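Local coordinates for protein 2-oxoglutarate carboxylase small subunit (Hydrogenobacter thermophilus, PDB 7KCT) that probably forms the biotin carboxylase-like small subunit of a biotin-dependent carboxylase, with an ATP-grasp fold that holds ADP, magnesium and bicarbonate, at residues 349-354 with 422-427. Sequence-based numbering, arbitrary orientation.
Sequences AEDPKK and GVKTTI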
loop_
_atom_site.group_PDB
_atom_site.type_symbol
_atom_site.label_atom_id
_atom_site.label_comp_id
_atom_site.label_asym_id
_atom_site.label_seq_id
_atom_site.Cartn_x
_atom_site.Cartn_y
_atom_site.Cartn_z
ATOM N N ALA A 349 -2.149 -18.664 9.512
ATOM C CA ALA A 349 -1.868 -20.036 9.098
ATOM C C ALA A 349 -2.719 -20.928 10.002
ATOM O O ALA A 349 -2.289 -21.336 11.078
ATOM C CB ALA A 349 -0.382 -20.367 9.234
ATOM N N GLU A 350 -3.993 -21.106 9.628
ATOM C CA GLU A 350 -4.874 -21.992 10.382
ATOM C C GLU A 350 -5.970 -22.503 9.456
ATOM O O GLU A 350 -6.249 -21.908 8.414
ATOM C CB GLU A 350 -5.449 -21.301 11.637
ATOM C CG GLU A 350 -6.171 -20.032 11.462
ATOM C CD GLU A 350 -6.247 -19.198 12.785
ATOM O OE1 GLU A 350 -5.376 -19.305 13.697
ATOM O OE2 GLU A 350 -7.206 -18.409 12.895
ATOM N N ASP A 351 -6.578 -23.641 9.832
ATOM C CA ASP A 351 -7.601 -24.234 8.978
ATOM C C ASP A 351 -8.973 -23.943 9.558
ATOM O O ASP A 351 -9.369 -24.580 10.543
ATOM C CB ASP A 351 -7.376 -25.746 8.833
ATOM C CG ASP A 351 -8.287 -26.387 7.762
ATOM O OD1 ASP A 351 -9.283 -25.744 7.336
ATOM O OD2 ASP A 351 -8.035 -27.549 7.367
ATOM N N PRO A 352 -9.736 -23.005 8.994
ATOM C CA PRO A 352 -11.062 -22.731 9.544
ATOM C C PRO A 352 -12.011 -23.908 9.516
ATOM O O PRO A 352 -12.920 -23.964 10.352
ATOM C CB PRO A 352 -11.599 -21.598 8.660
ATOM C CG PRO A 352 -10.374 -20.963 8.043
ATOM C CD PRO A 352 -9.413 -22.112 7.866
ATOM N N LYS A 353 -11.861 -24.835 8.573
ATOM C CA LYS A 353 -12.767 -25.969 8.555
ATOM C C LYS A 353 -12.485 -26.947 9.685
ATOM O O LYS A 353 -13.366 -27.729 10.031
ATOM C CB LYS A 353 -12.697 -26.688 7.226
ATOM C CG LYS A 353 -13.312 -25.875 6.113
ATOM C CD LYS A 353 -13.303 -26.632 4.780
ATOM C CE LYS A 353 -14.018 -25.831 3.700
ATOM N NZ LYS A 353 -14.370 -26.715 2.558
ATOM N N LYS A 354 -11.296 -26.897 10.286
ATOM C CA LYS A 354 -10.953 -27.778 11.404
ATOM C C LYS A 354 -10.779 -26.957 12.679
ATOM O O LYS A 354 -9.766 -27.076 13.374
ATOM C CB LYS A 354 -9.739 -28.668 11.094
ATOM C CG LYS A 354 -10.012 -29.626 9.901
ATOM N N GLY A 422 1.189 -24.159 0.745
ATOM C CA GLY A 422 2.067 -24.825 1.661
ATOM C C GLY A 422 1.458 -25.040 3.014
ATOM O O GLY A 422 1.818 -25.954 3.686
ATOM N N VAL A 423 0.554 -24.164 3.400
ATOM C CA VAL A 423 -0.157 -24.259 4.648
ATOM C C VAL A 423 -1.573 -23.779 4.428
ATOM O O VAL A 423 -1.833 -23.047 3.528
ATOM C CB VAL A 423 0.477 -23.398 5.748
ATOM C CG1 VAL A 423 1.779 -23.978 6.222
ATOM C CG2 VAL A 423 0.665 -21.985 5.292
ATOM N N LYS A 424 -2.480 -24.191 5.267
ATOM C CA LYS A 424 -3.831 -23.736 5.170
ATOM C C LYS A 424 -3.893 -22.343 5.772
ATOM O O LYS A 424 -3.169 -22.043 6.663
ATOM C CB LYS A 424 -4.728 -24.652 5.972
ATOM C CG LYS A 424 -5.597 -25.555 5.164
ATOM C CD LYS A 424 -4.846 -26.724 4.612
ATOM C CE LYS A 424 -5.806 -27.783 4.091
ATOM N NZ LYS A 424 -6.025 -28.807 5.138
ATOM N N THR A 425 -4.753 -21.485 5.269
ATOM C CA THR A 425 -4.874 -20.144 5.823
ATOM C C THR A 425 -6.338 -19.716 5.970
ATOM O O THR A 425 -7.198 -20.354 5.467
ATOM C CB THR A 425 -4.109 -19.054 4.963
ATOM O OG1 THR A 425 -4.871 -18.697 3.834
ATOM C CG2 THR A 425 -2.733 -19.413 4.563
ATOM N N THR A 426 -6.588 -18.507 6.484
ATOM C CA THR A 426 -7.922 -17.940 6.577
ATOM C C THR A 426 -8.394 -17.274 5.294
ATOM O O THR A 426 -9.527 -16.773 5.275
ATOM C CB THR A 426 -7.989 -16.895 7.686
ATOM O OG1 THR A 426 -6.903 -15.988 7.491
ATOM C CG2 THR A 426 -7.848 -17.531 9.038
ATOM N N ILE A 427 -7.586 -17.233 4.221
ATOM C CA ILE A 427 -7.959 -16.436 3.043
ATOM C C ILE A 427 -9.302 -16.875 2.456
ATOM O O ILE A 427 -10.169 -16.013 2.234
ATOM C CB ILE A 427 -6.827 -16.458 2.010
ATOM C CG1 ILE A 427 -5.676 -15.602 2.519
ATOM C CG2 ILE A 427 -7.331 -15.982 0.639
ATOM C CD1 ILE A 427 -4.372 -15.746 1.707
#
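Asp351 and Lys424 lie side by side with their ends pointing the same way and form a salt bridge, Asp351 OD2 to Lys424 NZ 3.3 Å. Bends at chi2 and chi4 fold the lysine along the aspartate, bringing its CG within 3.8 Å of Asp351 CG, so the long chain gives both apolar cover and charge. The ammonium lies above the carboxylate plane, 45° out of it. Aspartate also suits the turn that follows: with CG anti to the backbone N (chi1 -171°), OD1 accepts from Lys353 N at 3.0 Å in an Asx turn. One ammonium and one backbone N-H on the carboxylate would probably favour its ionised form.

Glu350 leaves the backbone directed away from 422-427, yet its CG meets the methyl CG2 of Thr426 at 3.9 Å. Its buried carboxylate is held by a salt bridge to Arg241 and a hydrogen bond with Ser392. Threonine suits position 426 because its two branches divide the work: CG2 packs on the glutamate, while OG1 bonds to Arg346 O and Asn348 N. The Thr425 side chain points away from 349-354, and its OG1 caps the coming helix by accepting from Ile427 N (3.1 Å, 169°). The ring of Pro352 points toward the loop, its CD 3.7 Å from Thr425 O.

The backbones come close at Ala349, whose CA lies 3.4 Å from Lys424 O in a CA-H...O contact. Within the biotin carboxylase C-terminal domain, the contact sets the end of strand 341-351 against the loop joining strand 419-420 to helix 427-435; the small methyl of Ala349 turns largely away, to strands 385-386 and 393-401.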